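Local structure of succinyl-CoA ligase (ADP-forming) subunit alpha (Methanosaeta concilii, 6HXI) at residues A229-L234 with R303-Y308; P254-V259 with E310-V315; I411-G416 with R580-I585; D499-L504 with L538-C543. The protein is the alpha subunit of a CoA-ligase-family protein whose chain joins a CoA-ligase region to a helical region related to citrate synthase, with coenzyme A bound. All coordinates share one frame; numbering follows the deposited sequence.

Contact 1: A229-L234 with R303-Y308; sequences ACLGEL and RSFDDY
Y308 meets strand 227-233 with the hydroxyl end of its ring. The phenol gives a weak hydrogen bond to the strand backbone, with Y308 OH 2.9 Å from C230 O, and that oxygen lies at the ring's edge, in its plane. Beside the bond, the methyl of A229 closes in, its CB 3.5 Å from Y308 OH. L231 supplies the apolar half of the contact. Its CD1 comes to 3.8 Å from F305 CE1, at the edge of that ring, while CD2 nears the same carbon; the two side chains cross at roughly a right angle. The same CD1 also touches the tyrosine, 4.1 Å from Y308 CE2, so one leucine methyl bridges both aromatic rings. F305 gets there because its CG lies anti to the backbone N (chi1 -176°), which brings the CD1-CE1 side of the ring up to the leucine.

The second shell is a compact polar turn. The D307 carboxylate draws in two amides, R303 N at 2.8 Å from D307 OD2 and S304 N at 3.0 Å from D307 OD1, both met on the syn side. S304 OG in turn accepts from D306 N, which makes an ST turn. Beyond the turn, W258 packs against L231, F305 and Y308 alike, and F305 also meets I285 of the neighbouring citrate lyase chain. With strand 227-233 paired in parallel to strands 172-176 and 255-260, and helix 308-322 starting at Y308, the arrangement is that of an alpha/beta layer in which a helix N-terminus and its preceding loop pack on the parallel strands of a mixed sheet.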
loop_
_atom_site.group_PDB
_atom_site.type_symbol
_atom_site.label_atom_id
_atom_site.label_comp_id
_atom_site.label_asym_id
_atom_site.label_seq_id
_atom_site.Cartn_x
_atom_site.Cartn_y
_atom_site.Cartn_z
ATOM N N ALA B 229 53.398 40.731 -13.081
ATOM C CA ALA B 229 52.432 41.820 -12.945
ATOM C C ALA B 229 51.734 41.697 -11.607
ATOM O O ALA B 229 51.323 40.597 -11.244
ATOM C CB ALA B 229 51.413 41.759 -14.076
ATOM N N CYS B 230 51.616 42.798 -10.850
ATOM C CA CYS B 230 50.872 42.708 -9.597
ATOM C C CYS B 230 50.003 43.917 -9.321
ATOM O O CYS B 230 50.239 45.002 -9.831
ATOM C CB CYS B 230 51.757 42.363 -8.407
ATOM S SG CYS B 230 52.871 43.675 -7.911
ATOM N N LEU B 231 48.950 43.685 -8.560
ATOM C CA LEU B 231 47.973 44.690 -8.187
ATOM C C LEU B 231 47.746 44.593 -6.682
ATOM O O LEU B 231 47.198 43.608 -6.209
ATOM C CB LEU B 231 46.670 44.428 -8.964
ATOM C CG LEU B 231 45.567 45.479 -8.899
ATOM C CD1 LEU B 231 45.973 46.757 -9.614
ATOM C CD2 LEU B 231 44.256 44.919 -9.486
ATOM N N GLY B 232 48.231 45.583 -5.952
ATOM C CA GLY B 232 48.081 45.658 -4.508
ATOM C C GLY B 232 47.040 46.679 -4.103
ATOM O O GLY B 232 46.284 47.167 -4.951
ATOM N N GLU B 233 46.976 46.984 -2.794
ATOM C CA GLU B 233 46.056 47.984 -2.226
ATOM C C GLU B 233 46.619 48.571 -0.930
ATOM O O GLU B 233 47.523 47.987 -0.324
ATOM C CB GLU B 233 44.611 47.435 -2.037
ATOM C CG GLU B 233 44.474 46.383 -0.959
ATOM C CD GLU B 233 43.085 45.862 -0.638
ATOM O OE1 GLU B 233 42.097 46.289 -1.287
ATOM O OE2 GLU B 233 42.993 45.030 0.298
ATOM N N LEU B 234 46.082 49.716 -0.507
ATOM C CA LEU B 234 46.469 50.399 0.727
ATOM C C LEU B 234 46.257 49.509 1.964
ATOM O O LEU B 234 45.481 48.533 1.905
ATOM C CB LEU B 234 45.721 51.734 0.862
ATOM C CG LEU B 234 44.270 51.729 1.347
ATOM C CD1 LEU B 234 43.771 53.131 1.464
ATOM C CD2 LEU B 234 43.334 50.960 0.401
ATOM N N ARG B 303 50.089 55.504 -14.419
ATOM C CA ARG B 303 49.616 56.790 -13.866
ATOM C C ARG B 303 48.387 56.547 -12.957
ATOM O O ARG B 303 48.229 57.210 -11.931
ATOM C CB ARG B 303 49.272 57.756 -15.027
ATOM C CG ARG B 303 49.238 59.263 -14.698
ATOM C CD ARG B 303 47.863 59.800 -14.293
ATOM N NE ARG B 303 46.760 59.201 -15.054
ATOM C CZ ARG B 303 45.486 59.201 -14.669
ATOM N NH1 ARG B 303 45.129 59.782 -13.528
ATOM N NH2 ARG B 303 44.560 58.615 -15.416
ATOM N N SER B 304 47.534 55.591 -13.344
ATOM C CA SER B 304 46.321 55.151 -12.618
ATOM C C SER B 304 45.968 53.724 -13.050
ATOM O O SER B 304 46.652 53.167 -13.916
ATOM C CB SER B 304 45.145 56.095 -12.882
ATOM O OG SER B 304 44.505 55.864 -14.126
ATOM N N PHE B 305 44.897 53.131 -12.469
ATOM C CA PHE B 305 44.467 51.792 -12.884
ATOM C C PHE B 305 44.058 51.726 -14.390
ATOM O O PHE B 305 44.251 50.690 -15.036
ATOM C CB PHE B 305 43.376 51.215 -11.971
ATOM C CG PHE B 305 43.014 49.798 -12.350
ATOM C CD1 PHE B 305 43.846 48.738 -12.009
ATOM C CD2 PHE B 305 41.887 49.536 -13.117
ATOM C CE1 PHE B 305 43.540 47.435 -12.407
ATOM C CE2 PHE B 305 41.586 48.234 -13.527
ATOM C CZ PHE B 305 42.416 47.193 -13.173
ATOM N N ASP B 306 43.545 52.843 -14.941
ATOM C CA ASP B 306 43.142 52.977 -16.343
ATOM C C ASP B 306 44.255 52.604 -17.332
ATOM O O ASP B 306 43.974 51.937 -18.343
ATOM C CB ASP B 306 42.635 54.395 -16.617
ATOM C CG ASP B 306 41.254 54.629 -16.047
ATOM O OD1 ASP B 306 41.132 54.723 -14.809
ATOM O OD2 ASP B 306 40.288 54.673 -16.835
ATOM N N ASP B 307 45.516 53.005 -17.033
ATOM C CA ASP B 307 46.622 52.642 -17.910
ATOM C C ASP B 307 47.437 51.404 -17.401
ATOM O O ASP B 307 48.618 51.313 -17.714
ATOM C CB ASP B 307 47.523 53.854 -18.253
ATOM C CG ASP B 307 48.002 54.705 -17.098
ATOM O OD1 ASP B 307 47.147 55.187 -16.318
ATOM O OD2 ASP B 307 49.219 54.992 -17.042
ATOM N N TYR B 308 46.794 50.411 -16.697
ATOM C CA TYR B 308 47.472 49.165 -16.266
ATOM C C TYR B 308 47.821 48.311 -17.504
ATOM O O TYR B 308 48.986 47.960 -17.694
ATOM C CB TYR B 308 46.628 48.339 -15.249
ATOM C CG TYR B 308 47.415 47.258 -14.531
ATOM C CD1 TYR B 308 47.564 45.987 -15.085
ATOM C CD2 TYR B 308 48.036 47.512 -13.312
ATOM C CE1 TYR B 308 48.302 44.995 -14.439
ATOM C CE2 TYR B 308 48.770 46.525 -12.650
ATOM C CZ TYR B 308 48.896 45.268 -13.218
ATOM O OH TYR B 308 49.619 44.304 -12.564
#

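Contact 2: P254-V259 with E310-V315; sequences PLVAWV and EMVRQV
The puckered pyrrolidine ring of P254, just before the strand, meets one methyl of V315, with V315 CG1 3.6 Å from P254 CB and almost as near to P254 CG, so the methyl settles against the CB-CG bond. The flat group of the strand itself, the indole of W258, lies farther along and does not meet residues 310-315.

V256 is the centre of the contact, and its two methyls divide the work. CG1, anti to the backbone N (chi1 179°), reaches M311, with V256 CG1 3.8 Å from M311 CG. CG2 goes to V315, with V256 CG2 3.9 Å from V315 CG2, and the two valine side chains point opposite ways as they pass. V312 is a looser neighbour, V312 CG2 lying 4.4 Å from V256 CG1. M311 offers only the root of its side chain: bends at chi2 and chi3 lead the end of the chain away from the strand.

Strand 255-259 and helix 310-315 run nearly antiparallel, at 169°, with their axes 9.1 Å apart at closest. The strand's backbone is paired elsewhere, V256 with I228 and C230 on strand 227-233, and L255 and A257 with Y300. No hydrogen bond joins the two segments. The chemistry is therefore wholly apolar: branched methyls, a proline ring and a methionine stem hold residues 310-315 against 254-259 by shape and exclusion of water.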
loop_
_atom_site.group_PDB
_atom_site.type_symbol
_atom_site.label_atom_id
_atom_site.label_comp_id
_atom_site.label_asym_id
_atom_site.label_seq_id
_atom_site.Cartn_x
_atom_site.Cartn_y
_atom_site.Cartn_z
ATOM N N PRO B 254 60.999 41.832 -15.666
ATOM C CA PRO B 254 60.270 43.110 -15.548
ATOM C C PRO B 254 58.946 42.939 -14.799
ATOM O O PRO B 254 58.201 42.002 -15.069
ATOM C CB PRO B 254 60.122 43.583 -16.997
ATOM C CG PRO B 254 60.234 42.359 -17.813
ATOM C CD PRO B 254 61.102 41.393 -17.077
ATOM N N LEU B 255 58.710 43.802 -13.794
ATOM C CA LEU B 255 57.542 43.786 -12.917
ATOM C C LEU B 255 56.631 45.011 -13.083
ATOM O O LEU B 255 57.066 46.134 -12.817
ATOM C CB LEU B 255 58.000 43.664 -11.446
ATOM C CG LEU B 255 56.885 43.429 -10.411
ATOM C CD1 LEU B 255 57.104 42.151 -9.664
ATOM C CD2 LEU B 255 56.772 44.594 -9.448
ATOM N N VAL B 256 55.361 44.787 -13.480
ATOM C CA VAL B 256 54.337 45.839 -13.595
ATOM C C VAL B 256 53.673 45.887 -12.228
ATOM O O VAL B 256 53.341 44.839 -11.676
ATOM C CB VAL B 256 53.305 45.596 -14.734
ATOM C CG1 VAL B 256 52.261 46.706 -14.779
ATOM C CG2 VAL B 256 53.995 45.460 -16.095
ATOM N N ALA B 257 53.514 47.080 -11.655
ATOM C CA ALA B 257 52.917 47.183 -10.327
ATOM C C ALA B 257 51.975 48.361 -10.155
ATOM O O ALA B 257 52.279 49.467 -10.581
ATOM C CB ALA B 257 54.012 47.244 -9.280
ATOM N N TRP B 258 50.833 48.120 -9.495
ATOM C CA TRP B 258 49.875 49.167 -9.163
ATOM C C TRP B 258 49.227 48.896 -7.815
ATOM O O TRP B 258 48.817 47.768 -7.546
ATOM C CB TRP B 258 48.828 49.417 -10.267
ATOM C CG TRP B 258 47.874 50.528 -9.906
ATOM C CD1 TRP B 258 46.575 50.397 -9.503
ATOM C CD2 TRP B 258 48.196 51.921 -9.774
ATOM N NE1 TRP B 258 46.054 51.626 -9.174
ATOM C CE2 TRP B 258 47.027 52.579 -9.330
ATOM C CE3 TRP B 258 49.355 52.678 -10.003
ATOM C CZ2 TRP B 258 46.981 53.963 -9.123
ATOM C CZ3 TRP B 258 49.314 54.047 -9.787
ATOM C CH2 TRP B 258 48.136 54.678 -9.363
ATOM N N VAL B 259 49.156 49.934 -6.965
ATOM C CA VAL B 259 48.548 49.863 -5.639
ATOM C C VAL B 259 47.289 50.753 -5.641
ATOM O O VAL B 259 47.368 51.957 -5.895
ATOM C CB VAL B 259 49.549 50.218 -4.499
ATOM C CG1 VAL B 259 48.873 50.147 -3.136
ATOM C CG2 VAL B 259 50.775 49.304 -4.534
ATOM N N GLU B 310 47.991 49.131 -20.603
ATOM C CA GLU B 310 48.955 49.792 -21.479
ATOM C C GLU B 310 50.400 49.518 -21.016
ATOM O O GLU B 310 51.242 49.168 -21.842
ATOM C CB GLU B 310 48.634 51.281 -21.662
ATOM C CG GLU B 310 49.586 52.031 -22.598
ATOM C CD GLU B 310 50.025 51.352 -23.891
ATOM O OE1 GLU B 310 51.227 51.467 -24.230
ATOM O OE2 GLU B 310 49.182 50.710 -24.565
ATOM N N MET B 311 50.657 49.588 -19.692
ATOM C CA MET B 311 51.968 49.277 -19.115
ATOM C C MET B 311 52.317 47.792 -19.403
ATOM O O MET B 311 53.453 47.487 -19.772
ATOM C CB MET B 311 51.977 49.590 -17.610
ATOM C CG MET B 311 53.357 49.604 -16.992
ATOM S SD MET B 311 54.553 50.700 -17.802
ATOM C CE MET B 311 53.822 52.314 -17.463
ATOM N N VAL B 312 51.314 46.894 -19.303
ATOM C CA VAL B 312 51.461 45.467 -19.630
ATOM C C VAL B 312 51.892 45.348 -21.115
ATOM O O VAL B 312 52.862 44.654 -21.407
ATOM C CB VAL B 312 50.170 44.647 -19.290
ATOM C CG1 VAL B 312 50.153 43.285 -19.977
ATOM C CG2 VAL B 312 50.009 44.485 -17.788
ATOM N N ARG B 313 51.188 46.064 -22.024
ATOM C CA ARG B 313 51.448 46.108 -23.469
ATOM C C ARG B 313 52.868 46.576 -23.766
ATOM O O ARG B 313 53.527 45.993 -24.625
ATOM C CB ARG B 313 50.425 47.012 -24.182
ATOM C CG ARG B 313 50.431 46.928 -25.701
ATOM C CD ARG B 313 49.123 47.459 -26.247
ATOM N NE ARG B 313 49.016 47.316 -27.699
ATOM C CZ ARG B 313 47.887 47.038 -28.348
ATOM N NH1 ARG B 313 46.756 46.841 -27.677
ATOM N NH2 ARG B 313 47.880 46.947 -29.672
ATOM N N GLN B 314 53.337 47.601 -23.030
ATOM C CA GLN B 314 54.664 48.192 -23.171
ATOM C C GLN B 314 55.764 47.208 -22.788
ATOM O O GLN B 314 56.748 47.093 -23.516
ATOM C CB GLN B 314 54.766 49.475 -22.338
ATOM C CG GLN B 314 54.375 50.730 -23.096
ATOM C CD GLN B 314 54.348 51.930 -22.187
ATOM O OE1 GLN B 314 53.278 52.409 -21.811
ATOM N NE2 GLN B 314 55.522 52.411 -21.779
ATOM N N VAL B 315 55.594 46.516 -21.646
ATOM C CA VAL B 315 56.557 45.543 -21.129
ATOM C C VAL B 315 56.591 44.270 -21.995
ATOM O O VAL B 315 57.678 43.745 -22.246
ATOM C CB VAL B 315 56.339 45.250 -19.626
ATOM C CG1 VAL B 315 57.270 44.156 -19.140
ATOM C CG2 VAL B 315 56.541 46.514 -18.792
#

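Contact 3: I411-G416 with R580-I585; sequences IVADHG and RSIGLI. With ACT (acetate ion), chain L.
R580 reaches from helix 571-594 to the C-terminal end of helix 399-412 and the residues after it. R580 CB lies 3.8 Å from V412 O; CD then passes A413, with R580 CD 3.6 Å from A413 O. Two successive bends, chi2 53° and chi3 56°, fold the chain so that one edge of the guanidinium meets V412 O, while a face lies against the D414-H415 backbone. NE makes the strong bond, 2.7 Å from R580 NE to V412 O at an N-H...O angle of 161°, with the oxygen in the guanidinium plane. NH1 adds a weak second bond to the same oxygen, so V412 O is held by two donors. At the tip, R580 NH2 gives a straight bond to an acetate ion, 2.8 Å from its OXT. On the covered face, H415 N stands 3.8 Å above the guanidinium plane of R580, over its centre, while H415 CB leans toward NH1.

A separate backbone link lies alongside. G583 N gives a weak bond to A413 O at 2.9 Å, and D414 OD1 comes to 3.2 Å from G583 CA, a close approach at a residue that has no side chain. The other carboxylate oxygen of D414 accepts from G416 N in an Asx turn, from H587 and from S360 of the second subunit. Taken together, a buried arginine gives NE, and weakly NH1, to one backbone carbonyl and presents NH2 to an anion; the acetate, probably from the crystallisation liquor, may mark a small anion-accepting spot.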
loop_
_atom_site.group_PDB
_atom_site.type_symbol
_atom_site.label_atom_id
_atom_site.label_comp_id
_atom_site.label_asym_id
_atom_site.label_seq_id
_atom_site.Cartn_x
_atom_site.Cartn_y
_atom_site.Cartn_z
ATOM N N ILE B 411 -17.972 10.878 12.230
ATOM C CA ILE B 411 -18.887 9.718 12.267
ATOM C C ILE B 411 -18.241 8.462 11.734
ATOM O O ILE B 411 -18.482 7.383 12.271
ATOM C CB ILE B 411 -20.203 10.103 11.540
ATOM C CG1 ILE B 411 -21.005 11.025 12.528
ATOM C CG2 ILE B 411 -21.030 8.848 11.071
ATOM C CD1 ILE B 411 -22.228 11.668 12.049
ATOM N N VAL B 412 -17.411 8.586 10.672
ATOM C CA VAL B 412 -16.776 7.403 10.092
ATOM C C VAL B 412 -15.367 7.151 10.670
ATOM O O VAL B 412 -14.717 6.209 10.224
ATOM C CB VAL B 412 -16.788 7.372 8.541
ATOM C CG1 VAL B 412 -18.197 7.598 7.978
ATOM C CG2 VAL B 412 -15.801 8.384 7.933
ATOM N N ALA B 413 -14.892 7.959 11.643
ATOM C CA ALA B 413 -13.528 7.843 12.207
ATOM C C ALA B 413 -13.155 6.404 12.598
ATOM O O ALA B 413 -12.074 5.938 12.266
ATOM C CB ALA B 413 -13.326 8.778 13.368
ATOM N N ASP B 414 -14.077 5.705 13.227
ATOM C CA ASP B 414 -13.836 4.336 13.595
ATOM C C ASP B 414 -15.115 3.591 13.830
ATOM O O ASP B 414 -16.061 4.163 14.311
ATOM C CB ASP B 414 -12.984 4.241 14.878
ATOM C CG ASP B 414 -12.262 2.906 14.890
ATOM O OD1 ASP B 414 -11.530 2.617 13.902
ATOM O OD2 ASP B 414 -12.555 2.082 15.798
ATOM N N HIS B 415 -15.096 2.293 13.587
ATOM C CA HIS B 415 -16.215 1.426 13.850
ATOM C C HIS B 415 -15.733 0.128 14.552
ATOM O O HIS B 415 -16.318 -0.931 14.383
ATOM C CB HIS B 415 -17.061 1.167 12.589
ATOM C CG HIS B 415 -18.467 0.738 12.916
ATOM N ND1 HIS B 415 -19.189 1.310 13.970
ATOM C CD2 HIS B 415 -19.257 -0.164 12.300
ATOM C CE1 HIS B 415 -20.375 0.721 13.958
ATOM N NE2 HIS B 415 -20.450 -0.198 12.991
ATOM N N GLY B 416 -14.746 0.269 15.422
ATOM C CA GLY B 416 -14.245 -0.842 16.220
ATOM C C GLY B 416 -13.175 -1.593 15.456
ATOM O O GLY B 416 -12.946 -1.361 14.252
ATOM N N ARG B 580 -11.784 7.188 8.099
ATOM C CA ARG B 580 -11.453 5.894 8.722
ATOM C C ARG B 580 -9.926 5.755 9.005
ATOM O O ARG B 580 -9.556 4.980 9.871
ATOM C CB ARG B 580 -12.050 4.719 7.930
ATOM C CG ARG B 580 -11.875 3.312 8.540
ATOM C CD ARG B 580 -12.364 3.213 9.997
ATOM N NE ARG B 580 -13.761 3.653 10.040
ATOM C CZ ARG B 580 -14.795 2.861 9.834
ATOM N NH1 ARG B 580 -16.018 3.365 9.781
ATOM N NH2 ARG B 580 -14.623 1.551 9.733
ATOM N N SER B 581 -9.073 6.639 8.435
ATOM C CA SER B 581 -7.626 6.666 8.705
ATOM C C SER B 581 -7.365 6.976 10.140
ATOM O O SER B 581 -6.394 6.506 10.700
ATOM C CB SER B 581 -6.951 7.738 7.854
ATOM O OG SER B 581 -6.793 7.089 6.605
ATOM N N ILE B 582 -8.188 7.829 10.704
ATOM C CA ILE B 582 -8.110 8.206 12.086
ATOM C C ILE B 582 -8.190 6.981 12.970
ATOM O O ILE B 582 -7.379 6.880 13.869
ATOM C CB ILE B 582 -9.247 9.229 12.473
ATOM C CG1 ILE B 582 -9.059 10.550 11.713
ATOM C CG2 ILE B 582 -9.229 9.495 13.981
ATOM C CD1 ILE B 582 -10.295 11.523 11.711
ATOM N N GLY B 583 -9.238 6.167 12.825
ATOM C CA GLY B 583 -9.391 4.980 13.680
ATOM C C GLY B 583 -8.355 3.917 13.340
ATOM O O GLY B 583 -7.872 3.199 14.222
ATOM N N LEU B 584 -7.935 3.867 12.083
ATOM C CA LEU B 584 -6.871 2.887 11.648
ATOM C C LEU B 584 -5.547 3.199 12.357
ATOM O O LEU B 584 -5.011 2.334 13.014
ATOM C CB LEU B 584 -6.706 2.793 10.125
ATOM C CG LEU B 584 -7.493 1.761 9.282
ATOM C CD1 LEU B 584 -8.908 1.521 9.739
ATOM C CD2 LEU B 584 -7.476 2.151 7.814
ATOM N N ILE B 585 -5.115 4.455 12.326
ATOM C CA ILE B 585 -3.922 4.963 13.043
ATOM C C ILE B 585 -4.119 4.692 14.562
ATOM O O ILE B 585 -3.225 4.181 15.220
ATOM C CB ILE B 585 -3.713 6.472 12.728
ATOM C CG1 ILE B 585 -3.247 6.645 11.216
ATOM C CG2 ILE B 585 -2.657 7.069 13.693
ATOM C CD1 ILE B 585 -3.441 8.040 10.582
HETATM C C ACT L . -18.009 0.456 8.530
HETATM O O ACT L . -18.940 0.921 9.270
HETATM O OXT ACT L . -16.888 0.081 8.958
HETATM C CH3 ACT L . -18.277 0.333 6.989
#

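Contact 4: D499-L504 with L538-C543; sequences DKRVQL and LNVDGC
Two capped helix starts meet here: D499 caps helix 500-512, N539 caps helix 540-555, and the first residue of the second helix, V540, packs into the first turn of the other. The caps work within their own segments. D499 OD1 accepts from R501 N at 2.8 Å, meeting it on the anti side of the carboxylate, and N539 OD1 accepts from G542 N at 3.0 Å.

Between the helices two methyls, V540 CG2 and V502 CG2, do much of the touching. V540 CG2 stands 3.3 Å from D499 OD2 and 3.4 Å from R501 NE, lying over one face of the R501 guanidinium, offset toward its rim; both polar side chains cross the valine at about a right angle. R501 reaches this position because its CG lies beside the backbone N (chi1 -57°) and the chain turns again at chi3, which swings the guanidinium back over V540. A long salt bridge, 3.7 Å between R501 NE and D499 OD2, ties the two polar groups together around the methyl. V502, the next residue of helix 500-512, approaches from beside R501: its CG2 is 3.7 Å from V540 CG2 and rests on the backbone at the helix start, 3.4 Å from V540 N.

Around this pair, I411 of helix 399-412 packs on R501 and V540, while L505 of helix 500-512 lies against V540 one turn on. D541 turns to helix 453-466, at A453 and I454. R501 also meets L374 of the second subunit, so the junction lies where two chains come together.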
loop_
_atom_site.group_PDB
_atom_site.type_symbol
_atom_site.label_atom_id
_atom_site.label_comp_id
_atom_site.label_asym_id
_atom_site.label_seq_id
_atom_site.Cartn_x
_atom_site.Cartn_y
_atom_site.Cartn_z
ATOM N N ASP B 499 -29.987 3.656 14.448
ATOM C CA ASP B 499 -28.533 3.867 14.497
ATOM C C ASP B 499 -28.323 5.376 14.755
ATOM O O ASP B 499 -28.867 6.214 14.023
ATOM C CB ASP B 499 -27.837 3.440 13.193
ATOM C CG ASP B 499 -26.321 3.614 13.188
ATOM O OD1 ASP B 499 -25.820 4.497 13.911
ATOM O OD2 ASP B 499 -25.638 2.884 12.434
ATOM N N LYS B 500 -27.582 5.715 15.827
ATOM C CA LYS B 500 -27.340 7.115 16.180
ATOM C C LYS B 500 -26.562 7.886 15.095
ATOM O O LYS B 500 -26.903 9.039 14.838
ATOM C CB LYS B 500 -26.675 7.258 17.556
ATOM C CG LYS B 500 -27.296 8.388 18.388
ATOM C CD LYS B 500 -28.556 7.944 19.156
ATOM C CE LYS B 500 -28.665 8.660 20.480
ATOM N NZ LYS B 500 -29.406 7.861 21.499
ATOM N N ARG B 501 -25.576 7.226 14.438
ATOM C CA ARG B 501 -24.739 7.798 13.377
ATOM C C ARG B 501 -25.606 8.383 12.263
ATOM O O ARG B 501 -25.312 9.480 11.782
ATOM C CB ARG B 501 -23.779 6.754 12.791
ATOM C CG ARG B 501 -22.839 6.075 13.789
ATOM C CD ARG B 501 -21.692 5.323 13.105
ATOM N NE ARG B 501 -22.061 3.993 12.600
ATOM C CZ ARG B 501 -21.363 3.324 11.679
ATOM N NH1 ARG B 501 -20.262 3.854 11.150
ATOM N NH2 ARG B 501 -21.778 2.138 11.256
ATOM N N VAL B 502 -26.692 7.667 11.892
ATOM C CA VAL B 502 -27.677 8.009 10.857
ATOM C C VAL B 502 -28.485 9.163 11.307
ATOM O O VAL B 502 -28.701 10.094 10.537
ATOM C CB VAL B 502 -28.602 6.796 10.508
ATOM C CG1 VAL B 502 -29.800 7.203 9.652
ATOM C CG2 VAL B 502 -27.833 5.662 9.852
ATOM N N GLN B 503 -28.993 9.096 12.530
ATOM C CA GLN B 503 -29.885 10.124 13.037
ATOM C C GLN B 503 -29.183 11.452 13.197
ATOM O O GLN B 503 -29.765 12.474 12.853
ATOM C CB GLN B 503 -30.605 9.676 14.318
ATOM C CG GLN B 503 -31.960 10.374 14.578
ATOM C CD GLN B 503 -32.879 10.510 13.372
ATOM O OE1 GLN B 503 -33.468 9.530 12.868
ATOM N NE2 GLN B 503 -33.030 11.749 12.902
ATOM N N LEU B 504 -27.915 11.426 13.631
ATOM C CA LEU B 504 -27.080 12.624 13.747
ATOM C C LEU B 504 -26.919 13.310 12.367
ATOM O O LEU B 504 -27.089 14.515 12.275
ATOM C CB LEU B 504 -25.708 12.265 14.351
ATOM C CG LEU B 504 -25.727 12.038 15.877
ATOM C CD1 LEU B 504 -24.771 10.886 16.300
ATOM C CD2 LEU B 504 -25.433 13.335 16.631
ATOM N N LEU B 538 -32.359 2.955 6.618
ATOM C CA LEU B 538 -31.350 3.665 5.858
ATOM C C LEU B 538 -30.129 3.648 6.785
ATOM O O LEU B 538 -30.208 4.133 7.915
ATOM C CB LEU B 538 -31.859 5.087 5.609
ATOM C CG LEU B 538 -31.215 5.903 4.514
ATOM C CD1 LEU B 538 -31.258 5.180 3.132
ATOM C CD2 LEU B 538 -31.862 7.280 4.454
ATOM N N ASN B 539 -29.076 2.931 6.378
ATOM C CA ASN B 539 -27.866 2.802 7.170
ATOM C C ASN B 539 -26.928 4.046 6.980
ATOM O O ASN B 539 -27.267 4.960 6.219
ATOM C CB ASN B 539 -27.172 1.452 6.882
ATOM C CG ASN B 539 -26.572 1.296 5.504
ATOM O OD1 ASN B 539 -25.993 2.209 4.934
ATOM N ND2 ASN B 539 -26.632 0.099 4.963
ATOM N N VAL B 540 -25.779 4.074 7.693
ATOM C CA VAL B 540 -24.803 5.181 7.689
ATOM C C VAL B 540 -24.255 5.439 6.292
ATOM O O VAL B 540 -24.186 6.603 5.896
ATOM C CB VAL B 540 -23.659 5.027 8.755
ATOM C CG1 VAL B 540 -22.850 6.307 8.891
ATOM C CG2 VAL B 540 -24.248 4.690 10.109
ATOM N N ASP B 541 -23.857 4.368 5.564
ATOM C CA ASP B 541 -23.319 4.473 4.219
ATOM C C ASP B 541 -24.316 5.066 3.234
ATOM O O ASP B 541 -23.934 5.920 2.443
ATOM C CB ASP B 541 -22.750 3.130 3.722
ATOM C CG ASP B 541 -21.458 2.739 4.426
ATOM O OD1 ASP B 541 -21.232 3.213 5.563
ATOM O OD2 ASP B 541 -20.681 1.950 3.849
ATOM N N GLY B 542 -25.576 4.660 3.338
ATOM C CA GLY B 542 -26.656 5.191 2.515
ATOM C C GLY B 542 -26.872 6.655 2.764
ATOM O O GLY B 542 -26.941 7.451 1.823
ATOM N N CYS B 543 -26.930 7.005 4.045
ATOM C CA CYS B 543 -27.117 8.348 4.546
ATOM C C CYS B 543 -26.047 9.323 4.005
ATOM O O CYS B 543 -26.400 10.409 3.569
ATOM C CB CYS B 543 -27.131 8.326 6.068
ATOM S SG CYS B 543 -27.887 9.784 6.806
#

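Overall arrangement
The four contacts fall into two pairs at opposite ends of an extended chain. Contacts 1 and 2 lie 8 Å apart between centres and share one sheet: their strands 227-233 and 255-260 are neighbours, bonded backbone to backbone, and their segments alternate along the sequence. Contacts 3 and 4, centred 16 Å apart, occur in the all-helical citrate-synthase-like part; contact 4 lies within the sequence span bracketed by contact 3, and I411 and H415 touch R501 between them. The two pairs are about 77 to 94 Å apart, centre to centre, and touch nowhere. One chain thus holds an alpha/beta region with a CoA-ligase segment and a subunit-bridging helical bundle as separate modules.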